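Side-chain contacts in organophosphorus hydrolase (Pseudomonas pseudoalcaligenes, PDB 4LE6), which probably hydrolyses organophosphate triesters at a two-zinc centre carried by a metallo-beta-lactamase fold: residues V47-D52 and P298-V303; T87-Y92 and P113-V118; V101-G106 and T231-K236; Q109-T114 and L140-A145. All blocks are in the same frame, centred on the assembly; numbering follows the deposited sequence.

Contacts 1 and 3 join the two beta-sheets of the fold across its interior, with centres 11 Å apart. Contacts 2 and 4, centres 8 Å apart and sharing Pro113 and Thr114, bring the loop between strand 100-103 and helix 118-124 against a strand and a short helix near the zinc ions. Contact 2 meets contact 1 where Asp52 N donates to Val89 O (2.8 Å), and contact 3 where Ile103 N donates to Tyr92 O (2.7 Å). Contact 4 holds three zinc ligands. Asp104 OD2 of contact 3 lies 2.7 Å from His144 ND1, a second-shell bond that probably helps to orient the ring. The touching residues of contact 1 lie away from the metals.

Contact 1 of 4, residues V47-D52 and P298-V303; sequences VTALYD and PGLGHV
Ala49 and Pro298 form the closest apolar pair here, with Ala49 CB 3.6 Å from Pro298 CB. The strand 45-57 offers Val47 and Ala49 from one face, two residues apart, and both CB atoms point at the segment 298-303. Leu300 answers with its two methyls: CD1 lies 4.2 Å from Ala49 CB, while CD2 reaches Val47 CG1 at a looser 4.5 Å. A forked leucine suits this place because one side chain can meet two alternate residues of the strand that face it, and the small alanine lets the backbone of Pro298 come near, the two CA atoms being 5.5 Å apart. Val47 CG1 is anti to its backbone N (chi1 180°), and this is the methyl that meets Leu300.

The polar element is a backbone carbonyl. Pro298 O sits 3.5 Å from Ala49 CB, a packing contact, and its hydrogen bond comes from Tyr92 OH of the adjacent strand. The peptide bond before Pro298 is cis. Gly299 takes a positive phi (75°), which suits a residue without a side chain, just before strand 300-305 begins. Tyr38 also touches Pro298 and Leu300. Two sheets packed face to face in this way form the interior of the alpha-beta/beta-alpha sandwich of the metallo-beta-lactamase fold.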
loop_
_atom_site.group_PDB
_atom_site.type_symbol
_atom_site.label_atom_id
_atom_site.label_comp_id
_atom_site.label_asym_id
_atom_site.label_seq_id
_atom_site.Cartn_x
_atom_site.Cartn_y
_atom_site.Cartn_z
ATOM N N VAL A 47 -16.073 -2.243 -0.137
ATOM C CA VAL A 47 -15.259 -2.289 1.072
ATOM C C VAL A 47 -14.507 -0.974 1.219
ATOM O O VAL A 47 -13.846 -0.520 0.276
ATOM C CB VAL A 47 -14.242 -3.438 0.993
ATOM C CG1 VAL A 47 -13.385 -3.500 2.242
ATOM C CG2 VAL A 47 -14.967 -4.765 0.752
ATOM N N THR A 48 -14.637 -0.347 2.384
ATOM C CA THR A 48 -13.827 0.807 2.732
ATOM C C THR A 48 -12.962 0.439 3.937
ATOM O O THR A 48 -13.482 0.281 5.041
ATOM C CB THR A 48 -14.666 2.046 3.076
ATOM O OG1 THR A 48 -15.458 2.430 1.953
ATOM C CG2 THR A 48 -13.767 3.221 3.414
ATOM N N ALA A 49 -11.654 0.284 3.712
ATOM C CA ALA A 49 -10.716 0.071 4.807
ATOM C C ALA A 49 -10.522 1.396 5.515
ATOM O O ALA A 49 -10.434 2.448 4.840
ATOM C CB ALA A 49 -9.379 -0.435 4.280
ATOM N N LEU A 50 -10.458 1.347 6.850
ATOM C CA LEU A 50 -10.353 2.548 7.684
ATOM C C LEU A 50 -9.211 2.424 8.690
ATOM O O LEU A 50 -9.161 1.474 9.465
ATOM C CB LEU A 50 -11.648 2.757 8.472
ATOM C CG LEU A 50 -12.908 2.948 7.632
ATOM C CD1 LEU A 50 -14.114 2.941 8.533
ATOM C CD2 LEU A 50 -12.817 4.266 6.851
ATOM N N TYR A 51 -8.332 3.416 8.707
ATOM C CA TYR A 51 -7.142 3.406 9.552
ATOM C C TYR A 51 -7.457 4.048 10.891
ATOM O O TYR A 51 -8.032 5.127 10.926
ATOM C CB TYR A 51 -6.063 4.197 8.837
ATOM C CG TYR A 51 -4.698 4.239 9.466
ATOM C CD1 TYR A 51 -3.941 3.081 9.647
ATOM C CD2 TYR A 51 -4.123 5.458 9.828
ATOM C CE1 TYR A 51 -2.657 3.147 10.203
ATOM C CE2 TYR A 51 -2.841 5.520 10.369
ATOM C CZ TYR A 51 -2.122 4.370 10.551
ATOM O OH TYR A 51 -0.851 4.458 11.094
ATOM N N ASP A 52 -7.085 3.396 11.994
ATOM C CA ASP A 52 -7.272 3.995 13.319
ATOM C C ASP A 52 -6.066 4.745 13.812
ATOM O O ASP A 52 -6.172 5.559 14.736
ATOM C CB ASP A 52 -7.620 2.942 14.384
ATOM C CG ASP A 52 -8.260 3.573 15.617
ATOM O OD1 ASP A 52 -9.198 4.389 15.452
ATOM O OD2 ASP A 52 -7.799 3.306 16.745
ATOM N N PRO A 298 -3.955 -0.644 3.846
ATOM C CA PRO A 298 -5.360 -0.925 4.168
ATOM C C PRO A 298 -5.642 -2.327 4.729
ATOM O O PRO A 298 -6.782 -2.637 5.057
ATOM C CB PRO A 298 -6.066 -0.741 2.819
ATOM C CG PRO A 298 -5.049 -1.055 1.820
ATOM C CD PRO A 298 -3.744 -0.561 2.388
ATOM N N GLY A 299 -4.627 -3.165 4.835
ATOM C CA GLY A 299 -4.800 -4.475 5.439
ATOM C C GLY A 299 -5.522 -5.462 4.545
ATOM O O GLY A 299 -6.006 -6.497 5.010
ATOM N N LEU A 300 -5.589 -5.145 3.257
ATOM C CA LEU A 300 -6.303 -5.962 2.278
ATOM C C LEU A 300 -5.326 -6.726 1.392
ATOM O O LEU A 300 -4.323 -6.173 0.953
ATOM C CB LEU A 300 -7.178 -5.084 1.403
ATOM C CG LEU A 300 -8.352 -4.436 2.123
ATOM C CD1 LEU A 300 -8.937 -3.324 1.262
ATOM C CD2 LEU A 300 -9.398 -5.495 2.445
ATOM N N GLY A 301 -5.618 -7.991 1.112
ATOM C CA GLY A 301 -4.741 -8.774 0.275
ATOM C C GLY A 301 -5.064 -10.246 0.323
ATOM O O GLY A 301 -6.147 -10.620 0.756
ATOM N N HIS A 302 -4.118 -11.071 -0.125
ATOM C CA HIS A 302 -4.305 -12.514 -0.160
ATOM C C HIS A 302 -3.178 -13.185 0.579
ATOM O O HIS A 302 -2.113 -12.598 0.788
ATOM C CB HIS A 302 -4.299 -13.052 -1.589
ATOM C CG HIS A 302 -5.436 -12.572 -2.427
ATOM N ND1 HIS A 302 -5.414 -11.362 -3.087
ATOM C CD2 HIS A 302 -6.630 -13.137 -2.720
ATOM C CE1 HIS A 302 -6.543 -11.206 -3.754
ATOM N NE2 HIS A 302 -7.301 -12.268 -3.544
ATOM N N VAL A 303 -3.434 -14.428 0.965
ATOM C CA VAL A 303 -2.438 -15.284 1.591
ATOM C C VAL A 303 -1.979 -16.325 0.586
ATOM O O VAL A 303 -2.807 -16.995 -0.033
ATOM C CB VAL A 303 -3.045 -16.049 2.786
ATOM C CG1 VAL A 303 -1.973 -16.887 3.481
ATOM C CG2 VAL A 303 -3.670 -15.088 3.754
#

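Contact 2 of 4, residues T87-Y92 and P113-V118; sequences TAVNAY and PTLGVV
From Val89 to Ala91 and from Leu115 to Val118 the two backbones run in nearly the same direction, 15° apart, with CA atoms 7.9 Å apart at Val89 and Leu115 and 7.0 Å at Ala91 and Val118. In the alpha-beta/beta-alpha sandwich this is where the loop leading into helix 118-124 is laid against strand 85-95. The strand alternates: Asn90 and Tyr92 turn the other way, Asn90 ND2 to bond with Leu295 O, while Val89 and Ala91 face the loop.

Loop and strand meet here through side chains alone. The CB of Leu115 does not point at the strand, yet the end of its side chain comes nearer, and the two side chains cross at about a right angle, with Leu115 CD2 3.7 Å from Val89 CG2. That methyl lies beside the backbone N of Val89 because CG1 takes the position anti to it (chi1 176°). Gly116, with phi 96°, allows the sharp bend between Leu115 and Val118, and Asp52 holds that bend by accepting from Gly116 N and Val118 N. Val89 also packs close to the zinc ligands Asp143 and His294. Compact Ala91 admits the branched Val118, at the start of the helix: Ala91 CB lies 4.0 Å from Val118 CG2 and 4.2 Å from Val118 CG1.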
loop_
_atom_site.group_PDB
_atom_site.type_symbol
_atom_site.label_atom_id
_atom_site.label_comp_id
_atom_site.label_asym_id
_atom_site.label_seq_id
_atom_site.Cartn_x
_atom_site.Cartn_y
_atom_site.Cartn_z
ATOM N N THR A 87 2.711 -0.715 14.781
ATOM C CA THR A 87 1.683 -1.633 14.372
ATOM C C THR A 87 0.398 -0.863 14.066
ATOM O O THR A 87 -0.070 -0.057 14.867
ATOM C CB THR A 87 1.437 -2.679 15.458
ATOM O OG1 THR A 87 2.644 -3.416 15.694
ATOM C CG2 THR A 87 0.335 -3.646 15.049
ATOM N N ALA A 88 -0.157 -1.135 12.892
ATOM C CA ALA A 88 -1.385 -0.511 12.420
ATOM C C ALA A 88 -2.568 -1.122 13.135
ATOM O O ALA A 88 -2.510 -2.283 13.570
ATOM C CB ALA A 88 -1.538 -0.742 10.927
ATOM N N VAL A 89 -3.630 -0.339 13.259
ATOM C CA VAL A 89 -4.910 -0.817 13.762
ATOM C C VAL A 89 -5.952 -0.404 12.723
ATOM O O VAL A 89 -6.129 0.785 12.452
ATOM C CB VAL A 89 -5.240 -0.184 15.116
ATOM C CG1 VAL A 89 -6.627 -0.609 15.602
ATOM C CG2 VAL A 89 -4.184 -0.555 16.145
ATOM N N ASN A 90 -6.607 -1.383 12.109
ATOM C CA ASN A 90 -7.563 -1.120 11.049
ATOM C C ASN A 90 -8.987 -1.557 11.402
ATOM O O ASN A 90 -9.199 -2.467 12.204
ATOM C CB ASN A 90 -7.142 -1.840 9.771
ATOM C CG ASN A 90 -5.705 -1.571 9.391
ATOM O OD1 ASN A 90 -5.235 -0.426 9.396
ATOM N ND2 ASN A 90 -5.003 -2.628 9.018
ATOM N N ALA A 91 -9.962 -0.891 10.801
ATOM C CA ALA A 91 -11.351 -1.344 10.864
ATOM C C ALA A 91 -11.880 -1.383 9.433
ATOM O O ALA A 91 -11.235 -0.850 8.521
ATOM C CB ALA A 91 -12.167 -0.431 11.716
ATOM N N TYR A 92 -13.031 -2.020 9.227
ATOM C CA TYR A 92 -13.542 -2.170 7.860
ATOM C C TYR A 92 -15.021 -1.864 7.747
ATOM O O TYR A 92 -15.803 -2.341 8.542
ATOM C CB TYR A 92 -13.225 -3.577 7.355
ATOM C CG TYR A 92 -11.733 -3.761 7.315
ATOM C CD1 TYR A 92 -10.999 -3.353 6.206
ATOM C CD2 TYR A 92 -11.045 -4.251 8.414
ATOM C CE1 TYR A 92 -9.643 -3.491 6.168
ATOM C CE2 TYR A 92 -9.677 -4.378 8.384
ATOM C CZ TYR A 92 -8.984 -3.977 7.258
ATOM O OH TYR A 92 -7.605 -4.084 7.223
ATOM N N PRO A 113 -3.123 9.202 21.808
ATOM C CA PRO A 113 -3.431 10.050 20.655
ATOM C C PRO A 113 -2.880 9.569 19.299
ATOM O O PRO A 113 -3.200 10.197 18.302
ATOM C CB PRO A 113 -2.807 11.399 21.047
ATOM C CG PRO A 113 -1.692 11.053 22.028
ATOM C CD PRO A 113 -1.883 9.619 22.480
ATOM N N THR A 114 -2.107 8.487 19.244
ATOM C CA THR A 114 -1.682 7.932 17.947
ATOM C C THR A 114 -2.754 7.009 17.358
ATOM O O THR A 114 -2.597 6.477 16.261
ATOM C CB THR A 114 -0.333 7.161 18.049
ATOM O OG1 THR A 114 -0.499 5.985 18.850
ATOM C CG2 THR A 114 0.725 8.054 18.630
ATOM N N LEU A 115 -3.855 6.845 18.081
ATOM C CA LEU A 115 -4.968 6.023 17.635
ATOM C C LEU A 115 -6.265 6.828 17.750
ATOM O O LEU A 115 -6.230 7.982 18.173
ATOM C CB LEU A 115 -5.036 4.773 18.490
ATOM C CG LEU A 115 -3.996 3.719 18.136
ATOM C CD1 LEU A 115 -3.929 2.699 19.234
ATOM C CD2 LEU A 115 -4.338 3.049 16.804
ATOM N N GLY A 116 -7.389 6.235 17.358
ATOM C CA GLY A 116 -8.695 6.883 17.479
ATOM C C GLY A 116 -9.209 7.615 16.237
ATOM O O GLY A 116 -10.096 8.461 16.343
ATOM N N VAL A 117 -8.688 7.268 15.059
ATOM C CA VAL A 117 -8.975 8.020 13.833
ATOM C C VAL A 117 -9.983 7.337 12.904
ATOM O O VAL A 117 -10.332 7.886 11.862
ATOM C CB VAL A 117 -7.647 8.315 13.044
ATOM C CG1 VAL A 117 -7.823 9.467 12.069
ATOM C CG2 VAL A 117 -6.520 8.666 14.017
ATOM N N VAL A 118 -10.459 6.151 13.273
ATOM C CA VAL A 118 -11.408 5.436 12.433
ATOM C C VAL A 118 -12.639 6.273 12.079
ATOM O O VAL A 118 -13.033 6.320 10.909
ATOM C CB VAL A 118 -11.873 4.101 13.070
ATOM C CG1 VAL A 118 -13.140 3.577 12.398
ATOM C CG2 VAL A 118 -10.774 3.070 12.969
#

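Contact 3 of 4, residues V101-G106 and T231-K236; sequences VLIDTG and TSYLFK. With EDO (1,2-ethanediol), chain H.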
loop_
_atom_site.group_PDB
_atom_site.type_symbol
_atom_site.label_atom_id
_atom_site.label_comp_id
_atom_site.label_asym_id
_atom_site.label_seq_id
_atom_site.Cartn_x
_atom_site.Cartn_y
_atom_site.Cartn_z
ATOM N N VAL A 101 -22.196 -1.945 7.177
ATOM C CA VAL A 101 -21.683 -2.734 8.283
ATOM C C VAL A 101 -20.268 -2.319 8.621
ATOM O O VAL A 101 -19.388 -2.318 7.762
ATOM C CB VAL A 101 -21.671 -4.251 7.927
ATOM C CG1 VAL A 101 -21.179 -5.077 9.112
ATOM C CG2 VAL A 101 -23.052 -4.711 7.508
ATOM N N LEU A 102 -20.033 -2.007 9.887
ATOM C CA LEU A 102 -18.693 -1.668 10.332
ATOM C C LEU A 102 -18.132 -2.835 11.157
ATOM O O LEU A 102 -18.787 -3.296 12.087
ATOM C CB LEU A 102 -18.746 -0.377 11.156
ATOM C CG LEU A 102 -17.427 0.063 11.780
ATOM C CD1 LEU A 102 -16.394 0.356 10.692
ATOM C CD2 LEU A 102 -17.652 1.281 12.680
ATOM N N ILE A 103 -16.941 -3.321 10.813
ATOM C CA ILE A 103 -16.268 -4.357 11.589
ATOM C C ILE A 103 -15.093 -3.731 12.345
ATOM O O ILE A 103 -14.148 -3.223 11.720
ATOM C CB ILE A 103 -15.745 -5.496 10.696
ATOM C CG1 ILE A 103 -16.864 -6.035 9.796
ATOM C CG2 ILE A 103 -15.203 -6.625 11.546
ATOM C CD1 ILE A 103 -16.970 -5.365 8.438
ATOM N N ASP A 104 -15.187 -3.795 13.675
ATOM C CA ASP A 104 -14.281 -3.167 14.633
ATOM C C ASP A 104 -14.332 -1.653 14.522
ATOM O O ASP A 104 -14.891 -1.125 13.567
ATOM C CB ASP A 104 -12.876 -3.741 14.530
ATOM C CG ASP A 104 -12.817 -5.181 15.008
ATOM O OD1 ASP A 104 -13.770 -5.596 15.706
ATOM O OD2 ASP A 104 -11.826 -5.892 14.717
ATOM N N THR A 105 -13.802 -0.963 15.525
ATOM C CA THR A 105 -14.029 0.469 15.656
ATOM C C THR A 105 -12.804 1.235 16.091
ATOM O O THR A 105 -12.882 2.435 16.380
ATOM C CB THR A 105 -15.139 0.773 16.688
ATOM O OG1 THR A 105 -14.683 0.451 18.013
ATOM C CG2 THR A 105 -16.377 -0.002 16.363
ATOM N N GLY A 106 -11.659 0.571 16.103
ATOM C CA GLY A 106 -10.452 1.204 16.592
ATOM C C GLY A 106 -10.493 1.422 18.101
ATOM O O GLY A 106 -11.323 0.824 18.803
ATOM N N THR A 231 -13.696 -13.849 16.954
ATOM C CA THR A 231 -14.510 -14.226 15.785
ATOM C C THR A 231 -14.106 -13.459 14.531
ATOM O O THR A 231 -13.832 -12.261 14.592
ATOM C CB THR A 231 -16.007 -13.946 16.043
ATOM O OG1 THR A 231 -16.424 -14.654 17.213
ATOM C CG2 THR A 231 -16.887 -14.401 14.858
ATOM N N SER A 232 -14.053 -14.162 13.399
ATOM C CA SER A 232 -13.794 -13.567 12.097
ATOM C C SER A 232 -15.109 -13.479 11.327
ATOM O O SER A 232 -16.027 -14.238 11.609
ATOM C CB SER A 232 -12.780 -14.413 11.318
ATOM O OG SER A 232 -11.587 -14.562 12.063
ATOM N N TYR A 233 -15.208 -12.566 10.360
ATOM C CA TYR A 233 -16.455 -12.408 9.610
ATOM C C TYR A 233 -16.238 -12.574 8.111
ATOM O O TYR A 233 -15.365 -11.943 7.529
ATOM C CB TYR A 233 -17.097 -11.053 9.925
ATOM C CG TYR A 233 -17.468 -10.903 11.390
ATOM C CD1 TYR A 233 -18.606 -11.508 11.913
ATOM C CD2 TYR A 233 -16.665 -10.179 12.251
ATOM C CE1 TYR A 233 -18.936 -11.381 13.251
ATOM C CE2 TYR A 233 -16.982 -10.037 13.576
ATOM C CZ TYR A 233 -18.120 -10.643 14.077
ATOM O OH TYR A 233 -18.425 -10.490 15.412
ATOM N N LEU A 234 -17.070 -13.407 7.494
ATOM C CA LEU A 234 -16.962 -13.688 6.069
ATOM C C LEU A 234 -18.061 -12.954 5.294
ATOM O O LEU A 234 -19.249 -13.040 5.644
ATOM C CB LEU A 234 -17.052 -15.195 5.839
ATOM C CG LEU A 234 -16.916 -15.701 4.407
ATOM C CD1 LEU A 234 -15.518 -15.439 3.873
ATOM C CD2 LEU A 234 -17.255 -17.193 4.395
ATOM N N PHE A 235 -17.626 -12.225 4.266
ATOM C CA PHE A 235 -18.483 -11.499 3.337
ATOM C C PHE A 235 -18.332 -12.139 1.962
ATOM O O PHE A 235 -17.204 -12.373 1.505
ATOM C CB PHE A 235 -18.077 -10.020 3.278
ATOM C CG PHE A 235 -18.372 -9.274 4.535
ATOM C CD1 PHE A 235 -17.546 -9.386 5.635
ATOM C CD2 PHE A 235 -19.507 -8.497 4.636
ATOM C CE1 PHE A 235 -17.857 -8.724 6.813
ATOM C CE2 PHE A 235 -19.813 -7.839 5.793
ATOM C CZ PHE A 235 -18.994 -7.960 6.888
ATOM N N LYS A 236 -19.457 -12.452 1.328
ATOM C CA LYS A 236 -19.481 -13.076 0.004
ATOM C C LYS A 236 -20.419 -12.322 -0.922
ATOM O O LYS A 236 -21.567 -12.058 -0.557
ATOM C CB LYS A 236 -20.018 -14.498 0.093
ATOM C CG LYS A 236 -19.188 -15.462 0.917
ATOM C CD LYS A 236 -19.732 -16.888 0.720
ATOM C CE LYS A 236 -19.779 -17.674 2.020
ATOM N NZ LYS A 236 -20.576 -18.945 1.890
HETATM C C1 EDO H . -16.880 -17.513 18.254
HETATM O O1 EDO H . -17.475 -17.504 16.953
HETATM C C2 EDO H . -15.450 -18.033 18.214
HETATM O O2 EDO H . -14.743 -17.541 19.350
#
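Ile103 fills the tight part of this contact, reaching across to two aromatic rings of strand 231-237. Its CD1 approaches Phe235 CZ obliquely at 3.6 Å, the two side chains coming from opposite directions, while CG2 slides past the Tyr233 ring to within 3.9 Å of CD2. The branched isoleucine suits this place because its two arms serve different rings: CG1 stands beside the backbone N (chi1 -52°) and carries CD1 to Phe235, whereas CG2, anti to that N, is left for Tyr233. The strands themselves stay well apart, their axes 10.2 Å at closest and 143° between directions, a gap that large side chains span.

Packing is looser at Val101, whose CG1 comes only to the edge of the Phe235 ring, 4.2 Å from CZ. Beyond Phe235, Lys236 is exposed. Within the same strand, Thr231 CG2 lies over one face of Tyr233, toward its rim, and Thr231 OG1 receives a weak hydrogen bond from an ethanediol, probably a crystallisation additive.

Tyr233 OH bonds to Leu137 O, so its polar end is satisfied away from Ile103. The atoms that touch across the contact are all carbon, and the two sheets cohere here through hydrophobic packing and shape, without directional bonds between the segments.

Contact 4 of 4, residues Q109-T114 and L140-A145; sequences QCFGPT and LHPDHA. With ZN (zinc ion), chain K; ZN (zinc ion), chain J; EDO (1,2-ethanediol), chain L.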
loop_
_atom_site.group_PDB
_atom_site.type_symbol
_atom_site.label_atom_id
_atom_site.label_comp_id
_atom_site.label_asym_id
_atom_site.label_seq_id
_atom_site.Cartn_x
_atom_site.Cartn_y
_atom_site.Cartn_z
ATOM N N GLN A 109 -9.575 6.807 22.400
ATOM C CA GLN A 109 -8.439 7.348 23.151
ATOM C C GLN A 109 -7.879 6.342 24.170
ATOM O O GLN A 109 -7.072 6.714 25.018
ATOM C CB GLN A 109 -8.844 8.603 23.931
ATOM C CG GLN A 109 -9.581 9.686 23.155
ATOM C CD GLN A 109 -10.689 10.334 24.004
ATOM O OE1 GLN A 109 -11.679 9.681 24.361
ATOM N NE2 GLN A 109 -10.514 11.605 24.344
ATOM N N CYS A 110 -8.311 5.086 24.096
ATOM C CA CYS A 110 -7.901 4.070 25.068
ATOM C C CYS A 110 -6.394 3.838 25.130
ATOM O O CYS A 110 -5.860 3.503 26.188
ATOM C CB CYS A 110 -8.594 2.733 24.773
ATOM S SG CYS A 110 -10.299 2.664 25.443
ATOM N N PHE A 111 -5.715 4.011 24.002
ATOM C CA PHE A 111 -4.275 3.776 23.932
ATOM C C PHE A 111 -3.517 5.039 23.528
ATOM O O PHE A 111 -2.402 4.965 23.006
ATOM C CB PHE A 111 -3.989 2.639 22.936
ATOM C CG PHE A 111 -4.209 1.263 23.494
ATOM C CD1 PHE A 111 -3.930 0.984 24.823
ATOM C CD2 PHE A 111 -4.677 0.239 22.691
ATOM C CE1 PHE A 111 -4.133 -0.271 25.337
ATOM C CE2 PHE A 111 -4.876 -1.032 23.208
ATOM C CZ PHE A 111 -4.604 -1.282 24.528
ATOM N N GLY A 112 -4.116 6.203 23.765
ATOM C CA GLY A 112 -3.447 7.455 23.459
ATOM C C GLY A 112 -3.722 8.041 22.080
ATOM O O GLY A 112 -4.420 7.451 21.250
ATOM N N PRO A 113 -3.123 9.202 21.808
ATOM C CA PRO A 113 -3.431 10.050 20.655
ATOM C C PRO A 113 -2.880 9.569 19.299
ATOM O O PRO A 113 -3.200 10.197 18.302
ATOM C CB PRO A 113 -2.807 11.399 21.047
ATOM C CG PRO A 113 -1.692 11.053 22.028
ATOM C CD PRO A 113 -1.883 9.619 22.480
ATOM N N THR A 114 -2.107 8.487 19.244
ATOM C CA THR A 114 -1.682 7.932 17.947
ATOM C C THR A 114 -2.754 7.009 17.358
ATOM O O THR A 114 -2.597 6.477 16.261
ATOM C CB THR A 114 -0.333 7.161 18.049
ATOM O OG1 THR A 114 -0.499 5.985 18.850
ATOM C CG2 THR A 114 0.725 8.054 18.630
ATOM N N LEU A 140 -13.292 -8.132 21.988
ATOM C CA LEU A 140 -13.577 -6.987 22.860
ATOM C C LEU A 140 -12.359 -6.205 23.315
ATOM O O LEU A 140 -12.446 -5.336 24.204
ATOM C CB LEU A 140 -14.374 -7.458 24.091
ATOM C CG LEU A 140 -15.746 -8.042 23.764
ATOM C CD1 LEU A 140 -16.495 -8.427 25.053
ATOM C CD2 LEU A 140 -16.577 -7.068 22.909
ATOM N N HIS A 141 -11.219 -6.475 22.698
ATOM C CA HIS A 141 -10.015 -5.752 23.044
ATOM C C HIS A 141 -10.227 -4.254 22.791
ATOM O O HIS A 141 -10.981 -3.881 21.893
ATOM C CB HIS A 141 -8.822 -6.267 22.227
ATOM C CG HIS A 141 -8.084 -7.405 22.862
ATOM N ND1 HIS A 141 -7.177 -8.179 22.163
ATOM C CD2 HIS A 141 -8.093 -7.882 24.130
ATOM C CE1 HIS A 141 -6.667 -9.087 22.976
ATOM N NE2 HIS A 141 -7.210 -8.933 24.172
ATOM N N PRO A 142 -9.560 -3.398 23.587
ATOM C CA PRO A 142 -9.704 -1.940 23.485
ATOM C C PRO A 142 -9.525 -1.416 22.068
ATOM O O PRO A 142 -10.322 -0.576 21.632
ATOM C CB PRO A 142 -8.568 -1.411 24.357
ATOM C CG PRO A 142 -8.210 -2.519 25.267
ATOM C CD PRO A 142 -8.477 -3.776 24.510
ATOM N N ASP A 143 -8.521 -1.926 21.353
ATOM C CA ASP A 143 -8.204 -1.416 20.009
ATOM C C ASP A 143 -9.226 -1.830 18.942
ATOM O O ASP A 143 -9.076 -1.495 17.757
ATOM C CB ASP A 143 -6.769 -1.786 19.573
ATOM C CG ASP A 143 -6.474 -3.286 19.667
ATOM O OD1 ASP A 143 -6.766 -3.881 20.716
ATOM O OD2 ASP A 143 -5.915 -3.873 18.701
ATOM N N HIS A 144 -10.274 -2.528 19.377
ATOM C CA HIS A 144 -11.367 -2.941 18.499
ATOM C C HIS A 144 -12.705 -2.401 18.977
ATOM O O HIS A 144 -13.600 -2.097 18.169
ATOM C CB HIS A 144 -11.393 -4.476 18.410
ATOM C CG HIS A 144 -10.116 -5.043 17.886
ATOM N ND1 HIS A 144 -9.948 -5.396 16.566
ATOM C CD2 HIS A 144 -8.920 -5.245 18.487
ATOM C CE1 HIS A 144 -8.706 -5.808 16.379
ATOM N NE2 HIS A 144 -8.062 -5.733 17.531
ATOM N N ALA A 145 -12.840 -2.257 20.291
ATOM C CA ALA A 145 -14.143 -1.971 20.886
ATOM C C ALA A 145 -14.255 -0.574 21.480
ATOM O O ALA A 145 -15.369 -0.049 21.573
ATOM C CB ALA A 145 -14.492 -3.006 21.955
HETATM ZN ZN ZN K . -6.086 -5.939 18.089
HETATM ZN ZN ZN J . -6.738 -8.221 20.156
HETATM C C1 EDO L . 1.393 3.634 24.771
HETATM O O1 EDO L . 0.705 3.752 23.518
HETATM C C2 EDO L . 0.387 3.772 25.904
HETATM O O2 EDO L . -0.833 4.268 25.353
HETATM O O HOH W 1 -6.007 -6.235 19.888
#
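The His-X-His-X-Asp-His signature of the metallo-beta-lactamase superfamily runs from His139 to His144, and its Pro142 and Asp143 are met from outside by Cys110 and Phe111. The end of the Phe111 ring does most of the touching. Its CZ lies 3.9 Å from Pro142 CG, approached obliquely, and its CE2 lies 4.2 Å from Asp143 CB, which sits at the ring edge near its plane. Ring and carboxylate planes are turned 45° apart. The phenyl gives the exposed turn a broad apolar surface to lay against the proline, and Cys110 CB adds a looser contact, 4.2 Å from Pro142 CB. A type I turn from Gln109 to Gly112 presents both residues, and the disulfide from Cys110 to Cys146 ties this turn covalently to the chain just past the signature.

Behind these apolar contacts are the metals. Asp143 OD2 binds one zinc ion at 2.2 Å and His144 NE2 binds the same ion at 2.1 Å, with Asp247 and His294 completing its protein ligands. The aspartate reaches inward because CG lies between its backbone N and carbonyl carbon (chi1 54°). His141 binds the second zinc through ND1, alongside His139, His226 and Asp247, and a water bridges the two ions. His141 occupies the N-cap position, its O accepting from His144 N and Ala145 N, both at 2.9 Å, which probably helps to fix the spacing of the ligands. Together these features make the binuclear zinc site characteristic of this hydrolase fold.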